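PTS system, cellobiose-specific IIA component (Bacillus anthracis, PDB 3K1S) probably takes part in sugar uptake as the IIA component of a cellobiose phosphotransferase system, relaying a phosphoryl group toward the transporter. Local coordinates at residues A48-A51 against I52-A55; L62-S65 against E66-E70; V76-I79 against H80-H84; L85-A88 against I89-E93. All blocks are in the same frame, centred on the assembly; numbering follows the deposited sequence. Where two conformers were deposited one is given.

All four contacts lie in a three-helix chain whose copies form a trimer. Contacts 1 and 2 follow one another on helix 38-67, their centres about 22 Å apart. Contacts 3 and 4 adjoin on helix 76-108, with centres about 13 Å apart. The two helices meet where Ile52 and Lys49 of contact 1 pack on Lys92 of contact 4 and Ala55 on Leu85, and again where Leu62 of contact 2 packs on Leu78 and Gln82 of contact 3. Contact 3 supplies Asp83 to the magnesium shared by three subunits; the Met86 side chain of contact 4 lies about 7 Å from this ion and that of Leu62 about 12 Å.

Contact 1: A48-A51 against I52-A55; sequences AKEA and INEA. With NA (sodium ion), chain K.
The carboxylate of Glu50 and the amide of Asn53 stand almost perpendicular, their planes 88° apart, one helical step of three residues from each other. Glu50 OE1 comes no nearer to Asn53 ND2 than 3.9 Å, and a sodium ion sits beside both groups. Its link to Glu50 OE1, 1.9 Å, is short for sodium, and Glu50 has two conformers, so this site is doubtful. A water within 3.0 Å of both Glu50 OE1 and Glu54 OE2 may bridge the two acids, but this rests on the same conformer and is equally doubtful. At the other end of the Asn53 amide, OD1 meets the aliphatic chain of Lys49, with CD 3.7 Å away. Bends at chi2 (40°) and chi3 (75°) turn that lysine chain forward along the helix, bringing NZ to 4.2 Å from Ile52 CG2. Ile52 lays CG1 over the carbonyl of Ala48, 3.8 Å from its O, and its N donates to the same oxygen at 3.0 Å. Asn53, Glu54 and Ala55 repeat this bonding with Lys49, Glu50 and Ala51. Ile52 and Ala55 reach both other helices while Lys49 and Glu50 are exposed: an amphipathic alpha helix of a spectrin-repeat-like three-helix bundle.

Contact 2: L62-S65 against E66-E70; sequences LIQS and EARGE. With NA (sodium ion), chain L.
Ser65 and Glu70 close the C-terminal end of helix 38-67 in a Schellman motif, with Gly69 as the residue of positive phi (90°). Among the backbone bonds, Glu70 N reaches Ser65 O at 3.0 Å from above the carbonyl plane, 36° out of it, while Gly69 N turns back to Glu66 O. Ala67 N and Arg68 N keep ordinary helical bonds to Ile63 O and Gln64 O; Arg68 N adds a weak one to Ser65 O, an oxygen thus shared with Glu70 N.

The charged interactions fall into two groups. Arg68 grips the Glu70 carboxylate side-on: NE meets OE2 at 3.0 Å, in the guanidinium plane but 43° out of the carboxylate plane, and NH2 reaches OE1 on its syn side. NH2 also pairs with Glu61 in a salt bridge, so the arginine draws two acids to the helix end. One guanidinium face lies over Ser65 CA, toward its rim, and the side chain of Gln64 crosses that of Arg68 at about a right angle. Glu66, its chain extended beyond CG, binds a sodium ion through OE2 at 2.3 Å, and both its oxygens accept amides of Val76 and Leu77 of the second subunit, at the start of helix 76-108 there.

Waters add further links. One donates to Ile63 O and Glu66 OE1. Another accepts from Gln64 NE2 at 3.0 Å and from Arg68 NH1 at 2.8 Å.

Contact 3: V76-I79 against H80-H84; sequences VLLI and HAQDH. With MG (magnesium ion), chain M.
Ile79 and Asp83, one helical turn apart, form this chain's share of a magnesium site at the centre of the trimer, an arrangement familiar from the lactose/cellobiose IIA family. Asp83 OD1 binds the ion at 2.1 Å; the OD1 atoms of Asp83 in the second and third subunits and three waters complete six ligands. The metal-bound waters link back to the helix: one donates to Ile79 O at 3.0 Å, another to Asp83 OD2 at 2.8 Å. Ile79 lies alongside the aspartate and points the same way, its CG2 3.9 Å from Asp83 OD2. With CG beside its own backbone N (chi1 -79°), Asp83 folds its carboxylate back over the preceding turn, CG 3.4 Å from Ile79 O, the oxygen that accepts the helical bond from Asp83 N. His80 rests CB on the carbonyl of Val76, 3.3 Å from its O, and has His84 CD2 3.3 Å above one face of its ring, offset toward the rim. Outside the metal site, Leu77 and Ala81 pack on helix 10-34, while Leu78 and Gln82 touch Leu62 of helix 38-67 and Gln82 bonds to Gln59. Toward the trimer centre, Ile79 meets Ile79 of both neighbouring subunits.

Contact 4: L85-A88 against I89-E93; sequences LMNA and ITVKE
Ile89, Thr90, Val91 and Lys92 each donate their backbone N to the oxygen four residues earlier, on Leu85, Met86, Asn87 and Ala88, in an unbroken alpha-helical run. Val91 N to Asn87 O is 2.8 Å, shorter than the 3.2 Å from Ile89 N to Leu85 O. Among the side chains, Ile89 carries most of the apolar contact. Its CD1 lies 4.1 Å from SE of Met86, here selenomethionine, and 4.4 Å from Leu85 CG. Because CG1 stands anti to its own carbonyl carbon (chi1 -69°), this branch runs back along the helix, with CG1 3.5 Å from Leu85 O. Met86 bends at chi2 and chi3, which carries SE round to the isoleucine. On the next flank, the CG2 methyl of Val91 lies 3.1 Å from Asn87 O and also touches the asparagine amide, 3.9 Å from ND2. Two buried polar oxygens find partners across the trimer: Asn87 OD1 bonds Thr90 OG1 of the third subunit, and Thr90 OG1 bonds Asn87 OD1 and Arg23 of the second. Glu93 adds a salt bridge to Arg23 of the second subunit. Within the chain, Leu85 and Lys92 pack on helix 38-67, while Ala88 and Val91 meet Ala22 and Met27 of helix 10-34, so helix 76-108 lies against both of its partners.

Contact 1: A48-A51 against I52-A55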
loop_
_atom_site.group_PDB
_atom_site.type_symbol
_atom_site.label_atom_id
_atom_site.label_comp_id
_atom_site.label_asym_id
_atom_site.label_seq_id
_atom_site.Cartn_x
_atom_site.Cartn_y
_atom_site.Cartn_z
ATOM N N ALA A 48 7.895 15.310 -1.162
ATOM C CA ALA A 48 7.108 14.164 -0.743
ATOM C C ALA A 48 7.245 13.988 0.762
ATOM O O ALA A 48 6.245 13.944 1.479
ATOM C CB ALA A 48 7.555 12.912 -1.477
ATOM N N LYS A 49 8.490 13.919 1.233
ATOM C CA LYS A 49 8.786 13.744 2.648
ATOM C C LYS A 49 8.113 14.815 3.496
ATOM O O LYS A 49 7.485 14.502 4.516
ATOM C CB LYS A 49 10.303 13.739 2.890
ATOM C CG LYS A 49 10.729 13.616 4.360
ATOM C CD LYS A 49 9.866 12.621 5.156
ATOM C CE LYS A 49 10.184 11.167 4.826
ATOM N NZ LYS A 49 9.248 10.235 5.517
ATOM N N GLU A 50 8.249 16.067 3.068
ATOM C CA GLU A 50 7.658 17.198 3.776
ATOM C C GLU A 50 6.145 17.047 3.914
ATOM O O GLU A 50 5.581 17.341 4.966
ATOM C CB GLU A 50 8.000 18.512 3.069
ATOM C CG GLU A 50 9.448 18.935 3.228
ATOM C CD GLU A 50 9.817 19.183 4.672
ATOM O OE1 GLU A 50 8.893 19.305 5.502
ATOM O OE2 GLU A 50 11.027 19.260 4.978
ATOM N N ALA A 51 5.496 16.579 2.848
ATOM C CA ALA A 51 4.043 16.408 2.829
ATOM C C ALA A 51 3.580 15.290 3.772
ATOM O O ALA A 51 2.536 15.410 4.415
ATOM C CB ALA A 51 3.548 16.161 1.397
ATOM N N ILE A 52 4.350 14.204 3.832
ATOM C CA ILE A 52 4.131 13.139 4.809
ATOM C C ILE A 52 4.293 13.672 6.237
ATOM O O ILE A 52 3.549 13.278 7.139
ATOM C CB ILE A 52 5.090 11.945 4.574
ATOM C CG1 ILE A 52 4.619 11.117 3.376
ATOM C CG2 ILE A 52 5.193 11.065 5.833
ATOM C CD1 ILE A 52 5.717 10.293 2.724
ATOM N N ASN A 53 5.262 14.563 6.442
ATOM C CA ASN A 53 5.434 15.187 7.754
ATOM C C ASN A 53 4.169 15.936 8.178
ATOM O O ASN A 53 3.709 15.789 9.311
ATOM C CB ASN A 53 6.645 16.124 7.779
ATOM C CG ASN A 53 7.977 15.377 7.821
ATOM O OD1 ASN A 53 8.029 14.158 7.980
ATOM N ND2 ASN A 53 9.065 16.122 7.683
ATOM N N GLU A 54 3.602 16.721 7.262
ATOM C CA GLU A 54 2.381 17.485 7.539
ATOM C C GLU A 54 1.194 16.570 7.843
ATOM O O GLU A 54 0.396 16.850 8.744
ATOM C CB GLU A 54 2.045 18.403 6.365
ATOM C CG GLU A 54 3.073 19.482 6.107
ATOM C CD GLU A 54 3.003 20.607 7.120
ATOM O OE1 GLU A 54 1.880 20.949 7.570
ATOM O OE2 GLU A 54 4.073 21.155 7.459
ATOM N N ALA A 55 1.076 15.483 7.086
ATOM C CA ALA A 55 0.037 14.492 7.338
ATOM C C ALA A 55 0.270 13.827 8.698
ATOM O O ALA A 55 -0.678 13.559 9.442
ATOM C CB ALA A 55 0.013 13.453 6.231
HETATM NA NA NA K . 8.281 19.085 7.295
HETATM O O HOH W 1 6.206 20.653 5.429
#

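Contact 2: L62-S65 against E66-E70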
loop_
_atom_site.group_PDB
_atom_site.type_symbol
_atom_site.label_atom_id
_atom_site.label_comp_id
_atom_site.label_asym_id
_atom_site.label_seq_id
_atom_site.Cartn_x
_atom_site.Cartn_y
_atom_site.Cartn_z
ATOM N N LEU A 62 -4.339 12.359 16.429
ATOM C CA LEU A 62 -5.462 11.448 16.335
ATOM C C LEU A 62 -5.259 10.267 17.283
ATOM O O LEU A 62 -6.102 10.006 18.142
ATOM C CB LEU A 62 -5.643 10.985 14.883
ATOM C CG LEU A 62 -6.930 10.292 14.434
ATOM C CD1 LEU A 62 -8.160 11.153 14.690
ATOM C CD2 LEU A 62 -6.828 9.931 12.958
ATOM N N ILE A 63 -4.127 9.580 17.141
ATOM C CA ILE A 63 -3.769 8.479 18.031
ATOM C C ILE A 63 -3.803 8.906 19.501
ATOM O O ILE A 63 -4.399 8.214 20.335
ATOM C CB ILE A 63 -2.374 7.874 17.683
ATOM C CG1 ILE A 63 -2.320 7.415 16.215
ATOM C CG2 ILE A 63 -2.008 6.733 18.640
ATOM C CD1 ILE A 63 -3.486 6.537 15.771
ATOM N N GLN A 64 -3.173 10.041 19.812
ATOM C CA GLN A 64 -3.104 10.522 21.192
ATOM C C GLN A 64 -4.493 10.831 21.781
ATOM O O GLN A 64 -4.758 10.503 22.933
ATOM C CB GLN A 64 -2.164 11.724 21.313
ATOM C CG GLN A 64 -1.812 12.117 22.750
ATOM C CD GLN A 64 -1.200 10.984 23.578
ATOM O OE1 GLN A 64 -0.684 9.999 23.037
ATOM N NE2 GLN A 64 -1.254 11.127 24.898
ATOM N N SER A 65 -5.368 11.448 20.988
ATOM C CA SER A 65 -6.776 11.625 21.372
ATOM C C SER A 65 -7.334 10.332 21.960
ATOM O O SER A 65 -7.852 10.326 23.081
ATOM C CB SER A 65 -7.626 12.038 20.167
ATOM O OG SER A 65 -7.279 13.327 19.717
ATOM N N GLU A 66 -7.225 9.241 21.200
ATOM C CA GLU A 66 -7.676 7.927 21.669
ATOM C C GLU A 66 -6.999 7.540 22.972
ATOM O O GLU A 66 -7.657 7.100 23.913
ATOM C CB GLU A 66 -7.420 6.838 20.629
ATOM C CG GLU A 66 -8.294 6.928 19.406
ATOM C CD GLU A 66 -8.299 5.640 18.601
ATOM O OE1 GLU A 66 -7.248 4.951 18.543
ATOM O OE2 GLU A 66 -9.358 5.323 18.018
ATOM N N ALA A 67 -5.680 7.696 23.021
ATOM C CA ALA A 67 -4.937 7.404 24.241
ATOM C C ALA A 67 -5.573 8.108 25.444
ATOM O O ALA A 67 -5.620 7.557 26.540
ATOM C CB ALA A 67 -3.478 7.798 24.083
ATOM N N ARG A 68 -6.077 9.319 25.219
ATOM C CA ARG A 68 -6.709 10.114 26.273
ATOM C C ARG A 68 -8.098 9.587 26.631
ATOM O O ARG A 68 -8.682 9.986 27.644
ATOM C CB ARG A 68 -6.814 11.583 25.849
ATOM C CG ARG A 68 -5.508 12.346 25.856
ATOM C CD ARG A 68 -5.747 13.860 25.897
ATOM N NE ARG A 68 -6.271 14.384 24.635
ATOM C CZ ARG A 68 -5.525 14.725 23.586
ATOM N NH1 ARG A 68 -4.199 14.594 23.632
ATOM N NH2 ARG A 68 -6.108 15.194 22.487
ATOM N N GLY A 69 -8.618 8.688 25.802
ATOM C CA GLY A 69 -9.963 8.155 25.993
ATOM C C GLY A 69 -11.000 8.986 25.263
ATOM O O GLY A 69 -12.193 8.891 25.547
ATOM N N GLU A 70 -10.535 9.813 24.330
ATOM C CA GLU A 70 -11.419 10.582 23.464
ATOM C C GLU A 70 -11.760 9.746 22.228
ATOM O O GLU A 70 -11.024 9.741 21.234
ATOM C CB GLU A 70 -10.780 11.924 23.091
ATOM C CG GLU A 70 -10.756 12.924 24.246
ATOM C CD GLU A 70 -9.640 13.957 24.143
ATOM O OE1 GLU A 70 -9.190 14.266 23.018
ATOM O OE2 GLU A 70 -9.221 14.476 25.202
HETATM NA NA NA L . -11.246 5.821 19.256
HETATM O O HOH W 2 -4.703 5.314 20.395
HETATM O O HOH W 3 -2.230 13.916 25.577
HETATM O O HOH W 4 -9.974 14.596 20.662
#

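Contact 3: V76-I79 against H80-H84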
loop_
_atom_site.group_PDB
_atom_site.type_symbol
_atom_site.label_atom_id
_atom_site.label_comp_id
_atom_site.label_asym_id
_atom_site.label_seq_id
_atom_site.Cartn_x
_atom_site.Cartn_y
_atom_site.Cartn_z
ATOM N N VAL A 76 -16.231 5.673 6.936
ATOM C CA VAL A 76 -15.557 5.281 5.703
ATOM C C VAL A 76 -14.445 6.284 5.352
ATOM O O VAL A 76 -13.327 5.875 5.025
ATOM C CB VAL A 76 -16.545 5.122 4.526
ATOM C CG1 VAL A 76 -15.798 4.928 3.226
ATOM C CG2 VAL A 76 -17.506 3.937 4.775
ATOM N N LEU A 77 -14.740 7.580 5.444
ATOM C CA LEU A 77 -13.763 8.608 5.059
ATOM C C LEU A 77 -12.501 8.560 5.925
ATOM O O LEU A 77 -11.397 8.645 5.403
ATOM C CB LEU A 77 -14.371 10.027 5.033
ATOM C CG LEU A 77 -13.547 11.070 4.246
ATOM C CD1 LEU A 77 -13.468 10.722 2.761
ATOM C CD2 LEU A 77 -14.065 12.498 4.431
ATOM N N LEU A 78 -12.669 8.402 7.236
ATOM C CA LEU A 78 -11.527 8.268 8.142
ATOM C C LEU A 78 -10.668 7.047 7.800
ATOM O O LEU A 78 -9.442 7.133 7.804
ATOM C CB LEU A 78 -11.982 8.220 9.602
ATOM C CG LEU A 78 -10.931 7.974 10.693
ATOM C CD1 LEU A 78 -9.847 9.038 10.695
ATOM C CD2 LEU A 78 -11.605 7.900 12.054
ATOM N N ILE A 79 -11.316 5.924 7.499
ATOM C CA ILE A 79 -10.607 4.700 7.123
ATOM C C ILE A 79 -9.853 4.935 5.826
ATOM O O ILE A 79 -8.676 4.574 5.702
ATOM C CB ILE A 79 -11.565 3.498 6.955
ATOM C CG1 ILE A 79 -12.243 3.167 8.286
ATOM C CG2 ILE A 79 -10.801 2.285 6.398
ATOM C CD1 ILE A 79 -13.469 2.281 8.165
ATOM N N HIS A 80 -10.539 5.557 4.872
ATOM C CA HIS A 80 -9.954 5.933 3.586
ATOM C C HIS A 80 -8.764 6.877 3.780
ATOM O O HIS A 80 -7.717 6.704 3.152
ATOM C CB HIS A 80 -11.031 6.591 2.724
ATOM C CG HIS A 80 -10.662 6.735 1.280
ATOM N ND1 HIS A 80 -10.337 5.660 0.479
ATOM C CD2 HIS A 80 -10.615 7.826 0.481
ATOM C CE1 HIS A 80 -10.088 6.083 -0.746
ATOM N NE2 HIS A 80 -10.253 7.394 -0.774
ATOM N N ALA A 81 -8.933 7.869 4.657
ATOM C CA ALA A 81 -7.871 8.819 4.986
ATOM C C ALA A 81 -6.647 8.102 5.548
ATOM O O ALA A 81 -5.517 8.401 5.174
ATOM C CB ALA A 81 -8.375 9.856 5.979
ATOM N N GLN A 82 -6.875 7.147 6.444
ATOM C CA GLN A 82 -5.779 6.357 6.994
ATOM C C GLN A 82 -5.086 5.555 5.893
ATOM O O GLN A 82 -3.858 5.454 5.873
ATOM C CB GLN A 82 -6.287 5.436 8.102
ATOM C CG GLN A 82 -6.695 6.168 9.371
ATOM C CD GLN A 82 -5.502 6.727 10.120
ATOM O OE1 GLN A 82 -4.576 5.994 10.469
ATOM N NE2 GLN A 82 -5.517 8.033 10.369
ATOM N N ASP A 83 -5.880 4.994 4.982
ATOM C CA ASP A 83 -5.361 4.231 3.849
ATOM C C ASP A 83 -4.455 5.111 2.991
ATOM O O ASP A 83 -3.341 4.712 2.629
ATOM C CB ASP A 83 -6.506 3.660 2.999
ATOM C CG ASP A 83 -7.135 2.407 3.601
ATOM O OD1 ASP A 83 -6.437 1.638 4.298
ATOM O OD2 ASP A 83 -8.338 2.171 3.347
ATOM N N HIS A 84 -4.928 6.316 2.684
ATOM C CA HIS A 84 -4.146 7.267 1.889
ATOM C C HIS A 84 -2.817 7.642 2.538
ATOM O O HIS A 84 -1.800 7.716 1.850
ATOM C CB HIS A 84 -4.958 8.520 1.546
ATOM C CG HIS A 84 -5.854 8.347 0.364
ATOM N ND1 HIS A 84 -5.378 8.041 -0.894
ATOM C CD2 HIS A 84 -7.202 8.429 0.245
ATOM C CE1 HIS A 84 -6.391 7.942 -1.736
ATOM N NE2 HIS A 84 -7.510 8.171 -1.070
HETATM MG MG MG M . -6.691 0.666 6.113
HETATM O O HOH W 5 -7.082 2.294 6.835
HETATM O O HOH W 6 -8.708 0.340 5.404
HETATM O O HOH W 7 -6.728 -0.588 7.802
#

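Contact 4: L85-A88 against I89-E93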
loop_
_atom_site.group_PDB
_atom_site.type_symbol
_atom_site.label_atom_id
_atom_site.label_comp_id
_atom_site.label_asym_id
_atom_site.label_seq_id
_atom_site.Cartn_x
_atom_site.Cartn_y
_atom_site.Cartn_z
ATOM N N LEU A 85 -2.818 7.868 3.852
ATOM C CA LEU A 85 -1.591 8.239 4.564
ATOM C C LEU A 85 -0.564 7.122 4.481
ATOM O O LEU A 85 0.578 7.351 4.080
ATOM C CB LEU A 85 -1.870 8.589 6.026
ATOM C CG LEU A 85 -0.640 8.824 6.925
ATOM C CD1 LEU A 85 0.152 10.041 6.473
ATOM C CD2 LEU A 85 -1.044 8.971 8.374
HETATM N N MSE A 86 -0.982 5.916 4.858
HETATM C CA MSE A 86 -0.124 4.738 4.783
HETATM C C MSE A 86 0.294 4.402 3.346
HETATM O O MSE A 86 1.418 3.948 3.119
HETATM C CB MSE A 86 -0.784 3.530 5.468
HETATM C CG MSE A 86 -0.873 3.680 6.984
HETATM SE SE MSE A 86 0.892 3.821 7.851
HETATM C CE MSE A 86 1.367 1.920 7.849
ATOM N N ASN A 87 -0.602 4.636 2.388
ATOM C CA ASN A 87 -0.287 4.461 0.967
ATOM C C ASN A 87 0.795 5.418 0.457
ATOM O O ASN A 87 1.694 5.010 -0.282
ATOM C CB ASN A 87 -1.541 4.603 0.094
ATOM C CG ASN A 87 -1.281 4.202 -1.345
ATOM O OD1 ASN A 87 -0.828 3.093 -1.611
ATOM N ND2 ASN A 87 -1.545 5.112 -2.276
ATOM N N ALA A 88 0.692 6.686 0.847
ATOM C CA ALA A 88 1.682 7.705 0.485
ATOM C C ALA A 88 3.073 7.319 0.978
ATOM O O ALA A 88 4.061 7.453 0.258
ATOM C CB ALA A 88 1.270 9.064 1.050
ATOM N N ILE A 89 3.140 6.830 2.211
ATOM C CA ILE A 89 4.391 6.367 2.800
ATOM C C ILE A 89 4.972 5.207 1.975
ATOM O O ILE A 89 6.170 5.176 1.687
ATOM C CB ILE A 89 4.185 5.971 4.296
ATOM C CG1 ILE A 89 3.900 7.220 5.142
ATOM C CG2 ILE A 89 5.384 5.221 4.845
ATOM C CD1 ILE A 89 3.288 6.939 6.529
ATOM N N THR A 90 4.118 4.262 1.590
ATOM C CA THR A 90 4.558 3.115 0.797
ATOM C C THR A 90 5.033 3.543 -0.588
ATOM O O THR A 90 6.079 3.090 -1.050
ATOM C CB THR A 90 3.458 2.035 0.694
ATOM O OG1 THR A 90 3.261 1.451 1.987
ATOM C CG2 THR A 90 3.854 0.938 -0.291
ATOM N N VAL A 91 4.270 4.419 -1.237
ATOM C CA VAL A 91 4.614 4.902 -2.578
ATOM C C VAL A 91 5.930 5.689 -2.581
ATOM O O VAL A 91 6.767 5.494 -3.456
ATOM C CB VAL A 91 3.458 5.727 -3.203
ATOM C CG1 VAL A 91 3.861 6.309 -4.545
ATOM C CG2 VAL A 91 2.215 4.849 -3.369
ATOM N N LYS A 92 6.110 6.573 -1.603
ATOM C CA LYS A 92 7.357 7.310 -1.470
ATOM C C LYS A 92 8.539 6.354 -1.298
ATOM O O LYS A 92 9.565 6.493 -1.973
ATOM C CB LYS A 92 7.286 8.295 -0.301
ATOM C CG LYS A 92 8.563 9.097 -0.088
ATOM C CD LYS A 92 8.472 9.939 1.175
ATOM C CE LYS A 92 9.830 10.468 1.587
ATOM N NZ LYS A 92 10.726 9.385 2.086
ATOM N N GLU A 93 8.382 5.380 -0.403
ATOM C CA GLU A 93 9.442 4.425 -0.104
ATOM C C GLU A 93 9.847 3.613 -1.333
ATOM O O GLU A 93 11.030 3.342 -1.539
ATOM C CB GLU A 93 9.027 3.494 1.045
ATOM C CG GLU A 93 10.146 2.583 1.537
ATOM C CD GLU A 93 9.838 1.895 2.859
ATOM O OE1 GLU A 93 8.648 1.752 3.213
ATOM O OE2 GLU A 93 10.804 1.488 3.545
#